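Local coordinates for protein DELTA1-pyrroline-2-carboxylate reductase (Thermococcus litoralis DSM 5473, PDB 6T3E) that reduces delta1-pyrroline-2-carboxylate to L-proline with a nicotinamide dinucleotide as hydride donor, probably in the breakdown of hydroxyproline, at residues 73-78 and 90-95; 151-156 and 176-181. All blocks are in the same frame, centred on the assembly; numbering follows the deposited sequence.

Contact 1 of 2, residues 73-78 and 90-95; sequences GFILYM and VKVVSL. With PRO (proline), chain E.
F74, L76 and M78 pair with L95, V93 and K91 in antiparallel hydrogen-bonded fashion, each pair joined by two backbone bonds. M78 N meets K91 O at 3.0 Å, and K91 N answers to M78 O. Apolar contacts divide between the two faces. On one, V92 CG1 lies 3.6 Å from I75 CD1 and as far from Y77 CE1, so a single methyl serves both side chains; N114 of the second subunit packs on I75 and V92. The strands form a beta hairpin, 73-82 with 87-95, whose other face, with L76, M78, K91 and V93, turns to the bound proline; the last three are pocket residues. V93 CG1 lies between backbone N and carbonyl carbon (chi1 58°) and packs on L76 CB at 3.7 Å, which turns CG2 to proline CB, 3.5 Å away. Polar contacts gather round the ligand carboxylate. K91 and M78 run side by side, and a bend at chi3 (87°) helps bring K91 NZ to 2.7 Å from proline OXT, with D327 and T131 as further partners; M78 SD lies 3.5 Å from proline O. A methionine in place of K91 would probably leave that carboxylate oxygen without its lysine mate and D327 without its salt bridge. R63 and R134 also bind the ligand.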
loop_
_atom_site.group_PDB
_atom_site.type_symbol
_atom_site.label_atom_id
_atom_site.label_comp_id
_atom_site.label_asym_id
_atom_site.label_seq_id
_atom_site.Cartn_x
_atom_site.Cartn_y
_atom_site.Cartn_z
ATOM N N GLY B 73 7.365 -15.726 -4.364
ATOM C CA GLY B 73 6.675 -15.054 -3.283
ATOM C C GLY B 73 5.654 -14.038 -3.752
ATOM O O GLY B 73 5.528 -13.726 -4.940
ATOM N N PHE B 74 4.882 -13.565 -2.782
ATOM C CA PHE B 74 3.920 -12.496 -2.985
ATOM C C PHE B 74 4.088 -11.457 -1.888
ATOM O O PHE B 74 4.472 -11.786 -0.762
ATOM C CB PHE B 74 2.474 -13.023 -2.969
ATOM C CG PHE B 74 2.220 -14.129 -3.928
ATOM C CD1 PHE B 74 2.494 -15.437 -3.580
ATOM C CD2 PHE B 74 1.695 -13.866 -5.181
ATOM C CE1 PHE B 74 2.253 -16.476 -4.475
ATOM C CE2 PHE B 74 1.445 -14.888 -6.075
ATOM C CZ PHE B 74 1.718 -16.198 -5.721
ATOM N N ILE B 75 3.791 -10.200 -2.213
ATOM C CA ILE B 75 3.693 -9.146 -1.210
ATOM C C ILE B 75 2.369 -8.418 -1.407
ATOM O O ILE B 75 2.001 -8.071 -2.539
ATOM C CB ILE B 75 4.888 -8.175 -1.250
ATOM C CG1 ILE B 75 4.705 -7.091 -0.190
ATOM C CG2 ILE B 75 5.090 -7.583 -2.615
ATOM C CD1 ILE B 75 5.999 -6.609 0.395
ATOM N N LEU B 76 1.633 -8.230 -0.310
ATOM C CA LEU B 76 0.266 -7.726 -0.355
ATOM C C LEU B 76 0.168 -6.407 0.410
ATOM O O LEU B 76 0.580 -6.320 1.572
ATOM C CB LEU B 76 -0.695 -8.786 0.205
ATOM C CG LEU B 76 -0.925 -10.061 -0.637
ATOM C CD1 LEU B 76 0.166 -11.157 -0.454
ATOM C CD2 LEU B 76 -2.308 -10.653 -0.399
ATOM N N TYR B 77 -0.430 -5.398 -0.219
ATOM C CA TYR B 77 -0.587 -4.068 0.368
ATOM C C TYR B 77 -2.077 -3.817 0.576
ATOM O O TYR B 77 -2.833 -3.692 -0.397
ATOM C CB TYR B 77 0.064 -3.009 -0.525
ATOM C CG TYR B 77 1.491 -3.372 -0.875
ATOM C CD1 TYR B 77 2.548 -2.999 -0.047
ATOM C CD2 TYR B 77 1.780 -4.128 -1.999
ATOM C CE1 TYR B 77 3.855 -3.354 -0.348
ATOM C CE2 TYR B 77 3.085 -4.492 -2.308
ATOM C CZ TYR B 77 4.113 -4.097 -1.485
ATOM O OH TYR B 77 5.400 -4.456 -1.798
ATOM N N MET B 78 -2.484 -3.742 1.855
ATOM C CA MET B 78 -3.884 -3.769 2.281
ATOM C C MET B 78 -4.198 -2.534 3.117
ATOM O O MET B 78 -4.187 -2.589 4.356
ATOM C CB MET B 78 -4.200 -5.042 3.075
ATOM C CG MET B 78 -3.776 -6.345 2.394
ATOM S SD MET B 78 -3.949 -7.835 3.403
ATOM C CE MET B 78 -5.710 -7.878 3.729
ATOM N N VAL B 90 -2.587 0.542 7.121
ATOM C CA VAL B 90 -2.137 -0.264 5.999
ATOM C C VAL B 90 -1.242 -1.392 6.518
ATOM O O VAL B 90 -0.384 -1.180 7.381
ATOM C CB VAL B 90 -1.408 0.619 4.963
ATOM C CG1 VAL B 90 -0.224 1.347 5.605
ATOM C CG2 VAL B 90 -1.000 -0.199 3.723
ATOM N N LYS B 91 -1.458 -2.600 6.007
ATOM C CA LYS B 91 -0.637 -3.753 6.344
ATOM C C LYS B 91 0.153 -4.171 5.115
ATOM O O LYS B 91 -0.395 -4.216 4.009
ATOM C CB LYS B 91 -1.492 -4.921 6.847
ATOM C CG LYS B 91 -0.703 -6.172 7.261
ATOM C CD LYS B 91 -1.615 -7.221 7.915
ATOM C CE LYS B 91 -2.256 -8.141 6.869
ATOM N NZ LYS B 91 -2.942 -9.336 7.466
ATOM N N VAL B 92 1.443 -4.428 5.302
ATOM C CA VAL B 92 2.313 -4.963 4.262
ATOM C C VAL B 92 2.630 -6.389 4.674
ATOM O O VAL B 92 3.378 -6.605 5.631
ATOM C CB VAL B 92 3.589 -4.138 4.088
ATOM C CG1 VAL B 92 4.384 -4.690 2.930
ATOM C CG2 VAL B 92 3.249 -2.660 3.876
ATOM N N VAL B 93 1.995 -7.361 4.020
ATOM C CA VAL B 93 2.147 -8.770 4.355
ATOM C C VAL B 93 2.643 -9.534 3.132
ATOM O O VAL B 93 2.214 -9.281 2.000
ATOM C CB VAL B 93 0.827 -9.377 4.872
ATOM C CG1 VAL B 93 -0.267 -9.232 3.841
ATOM C CG2 VAL B 93 1.024 -10.840 5.205
ATOM N N SER B 94 3.506 -10.516 3.377
ATOM C CA SER B 94 4.140 -11.282 2.318
ATOM C C SER B 94 3.921 -12.766 2.555
ATOM O O SER B 94 3.788 -13.224 3.696
ATOM C CB SER B 94 5.636 -10.990 2.228
ATOM O OG SER B 94 6.274 -11.328 3.443
ATOM N N LEU B 95 3.856 -13.506 1.450
ATOM C CA LEU B 95 3.666 -14.954 1.450
ATOM C C LEU B 95 4.789 -15.597 0.647
ATOM O O LEU B 95 4.848 -15.435 -0.574
ATOM C CB LEU B 95 2.308 -15.309 0.857
ATOM C CG LEU B 95 2.076 -16.792 0.616
ATOM C CD1 LEU B 95 2.240 -17.516 1.925
ATOM C CD2 LEU B 95 0.694 -17.049 0.032
HETATM N N PRO E . -3.282 -13.445 2.638
HETATM C CA PRO E . -2.943 -13.135 4.030
HETATM C C PRO E . -3.515 -11.816 4.544
HETATM O O PRO E . -4.480 -11.254 4.005
HETATM C CB PRO E . -1.417 -13.076 3.999
HETATM C CG PRO E . -1.035 -14.080 2.955
HETATM C CD PRO E . -2.169 -14.123 1.943
HETATM O OXT PRO E . -3.009 -11.276 5.529
#

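Contact 2 of 2, residues 151-156 and 176-181; sequences SKIAGI and IEKALV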
loop_
_atom_site.group_PDB
_atom_site.type_symbol
_atom_site.label_atom_id
_atom_site.label_comp_id
_atom_site.label_asym_id
_atom_site.label_seq_id
_atom_site.Cartn_x
_atom_site.Cartn_y
_atom_site.Cartn_z
ATOM N N SER B 151 -21.624 -28.571 17.725
ATOM C CA SER B 151 -20.388 -29.104 17.162
ATOM C C SER B 151 -19.380 -29.373 18.275
ATOM O O SER B 151 -19.134 -28.506 19.118
ATOM C CB SER B 151 -19.792 -28.114 16.156
ATOM O OG SER B 151 -20.723 -27.730 15.154
ATOM N N LYS B 152 -18.795 -30.573 18.288
ATOM C CA LYS B 152 -17.797 -30.895 19.306
ATOM C C LYS B 152 -16.467 -31.376 18.737
ATOM O O LYS B 152 -15.442 -31.218 19.407
ATOM C CB LYS B 152 -18.329 -31.909 20.341
ATOM C CG LYS B 152 -19.287 -32.995 19.846
ATOM C CD LYS B 152 -19.151 -34.248 20.735
ATOM C CE LYS B 152 -19.994 -35.463 20.286
ATOM N NZ LYS B 152 -21.438 -35.376 20.608
ATOM N N ILE B 153 -16.438 -31.941 17.539
ATOM C CA ILE B 153 -15.220 -32.464 16.925
ATOM C C ILE B 153 -14.829 -31.527 15.786
ATOM O O ILE B 153 -15.655 -31.206 14.921
ATOM C CB ILE B 153 -15.409 -33.908 16.405
ATOM C CG1 ILE B 153 -16.059 -34.816 17.466
ATOM C CG2 ILE B 153 -14.083 -34.497 16.005
ATOM C CD1 ILE B 153 -17.504 -35.230 17.172
ATOM N N ALA B 154 -13.580 -31.060 15.808
ATOM C CA ALA B 154 -13.052 -30.166 14.788
ATOM C C ALA B 154 -11.873 -30.826 14.093
ATOM O O ALA B 154 -10.953 -31.317 14.757
ATOM C CB ALA B 154 -12.615 -28.833 15.390
ATOM N N GLY B 155 -11.872 -30.791 12.765
ATOM C CA GLY B 155 -10.786 -31.341 11.965
ATOM C C GLY B 155 -9.945 -30.220 11.383
ATOM O O GLY B 155 -10.478 -29.207 10.916
ATOM N N ILE B 156 -8.629 -30.419 11.399
ATOM C CA ILE B 156 -7.680 -29.413 10.948
ATOM C C ILE B 156 -6.778 -30.031 9.892
ATOM O O ILE B 156 -6.144 -31.063 10.135
ATOM C CB ILE B 156 -6.850 -28.846 12.114
ATOM C CG1 ILE B 156 -7.768 -28.545 13.299
ATOM C CG2 ILE B 156 -6.122 -27.604 11.682
ATOM C CD1 ILE B 156 -7.061 -28.058 14.532
ATOM N N ILE B 176 -16.137 -27.110 21.683
ATOM C CA ILE B 176 -15.328 -28.136 21.039
ATOM C C ILE B 176 -14.755 -29.071 22.097
ATOM O O ILE B 176 -14.275 -28.631 23.148
ATOM C CB ILE B 176 -14.222 -27.472 20.201
ATOM C CG1 ILE B 176 -14.831 -26.426 19.271
ATOM C CG2 ILE B 176 -13.472 -28.496 19.368
ATOM C CD1 ILE B 176 -15.634 -27.015 18.134
ATOM N N GLU B 177 -14.801 -30.369 21.826
ATOM C CA GLU B 177 -14.291 -31.370 22.756
ATOM C C GLU B 177 -13.018 -32.052 22.280
ATOM O O GLU B 177 -12.128 -32.316 23.093
ATOM C CB GLU B 177 -15.359 -32.442 23.004
ATOM C CG GLU B 177 -16.175 -32.243 24.255
ATOM C CD GLU B 177 -17.507 -32.953 24.179
ATOM O OE1 GLU B 177 -17.531 -34.104 23.692
ATOM O OE2 GLU B 177 -18.526 -32.365 24.607
ATOM N N LYS B 178 -12.896 -32.322 20.981
ATOM C CA LYS B 178 -11.769 -33.081 20.461
ATOM C C LYS B 178 -11.435 -32.587 19.060
ATOM O O LYS B 178 -12.326 -32.221 18.287
ATOM C CB LYS B 178 -12.101 -34.584 20.475
ATOM C CG LYS B 178 -11.221 -35.489 19.652
ATOM C CD LYS B 178 -12.034 -36.681 19.163
ATOM C CE LYS B 178 -11.179 -37.635 18.348
ATOM N NZ LYS B 178 -11.897 -38.878 17.925
ATOM N N ALA B 179 -10.141 -32.597 18.735
ATOM C CA ALA B 179 -9.662 -32.105 17.452
ATOM C C ALA B 179 -8.773 -33.144 16.779
ATOM O O ALA B 179 -8.042 -33.884 17.443
ATOM C CB ALA B 179 -8.911 -30.769 17.606
ATOM N N LEU B 180 -8.856 -33.193 15.446
ATOM C CA LEU B 180 -8.050 -34.075 14.602
ATOM C C LEU B 180 -7.243 -33.239 13.620
ATOM O O LEU B 180 -7.792 -32.365 12.940
ATOM C CB LEU B 180 -8.929 -35.059 13.824
ATOM C CG LEU B 180 -9.933 -35.860 14.652
ATOM C CD1 LEU B 180 -10.874 -36.653 13.759
ATOM C CD2 LEU B 180 -9.183 -36.760 15.629
ATOM N N VAL B 181 -5.946 -33.507 13.541
ATOM C CA VAL B 181 -5.043 -32.673 12.763
ATOM C C VAL B 181 -4.283 -33.559 11.780
ATOM O O VAL B 181 -3.766 -34.619 12.156
ATOM C CB VAL B 181 -4.111 -31.854 13.681
ATOM C CG1 VAL B 181 -3.332 -32.747 14.631
ATOM C CG2 VAL B 181 -3.199 -30.941 12.873
#
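I153 to I156 pair with K178 to V181 in parallel register, the short strand axes 4.6 Å apart and their N-to-C directions 18° apart. They belong to the first and third elements of a beta-alpha-beta unit, strand 153-157, helix 161-173 and strand 178-182, consistent with the opening of a Rossmann-type dinucleotide-binding domain. Backbone bonds zigzag from A154 N to K178 O, from L180 N to A154 O and from I156 N to L180 O. Side chains then sort by face. A154 and I156 share theirs with A179 and V181: A154 CB meets I176 CG2 at 4.1 Å, and I156 CB faces V181 CG2 at 4.3 Å. L167 of helix 161-173 covers A154 and I156, while F192 of helix 186-200 covers I156 and V181. On the reverse face I153 CG2 sits 3.7 Å from K178 O and only loosely near L180 CD1; G155, paired with L180, has no side chain on this face. At the strand entrance K152 and E177 cross at a slant: K152 CD lies 3.4 Å from E177 OE1, yet K152 NZ remains 5.1 Å from that oxygen, where at most a weak, long-range attraction is likely, with no salt bridge. K152 O is gripped twice, by E177 N at 2.6 Å on a lone pair and by K178 N at 3.2 Å, tilted 24° from the carbonyl plane.

From the N terminus the chain first reaches contact 1, where strand 87-95 folds back on 73-82 and closes a hairpin; 11 residues, most of them strand, separate the two segments. It then runs through strands 107-114 and 121-126 and helix 128-146 before contact 2 opens. There the return from 151-156 to 176-181 spans 19 residues, mostly helix 161-173. The two loops follow in series, neither nesting nor crossing. Contact 1 belongs to the mixed sheet, contact 2 to the parallel sheet; their centres stand 31 Å apart on opposite sides of the chain's centre, with nearest atoms about 16 Å apart. Proline and the dinucleotide touch contact 1.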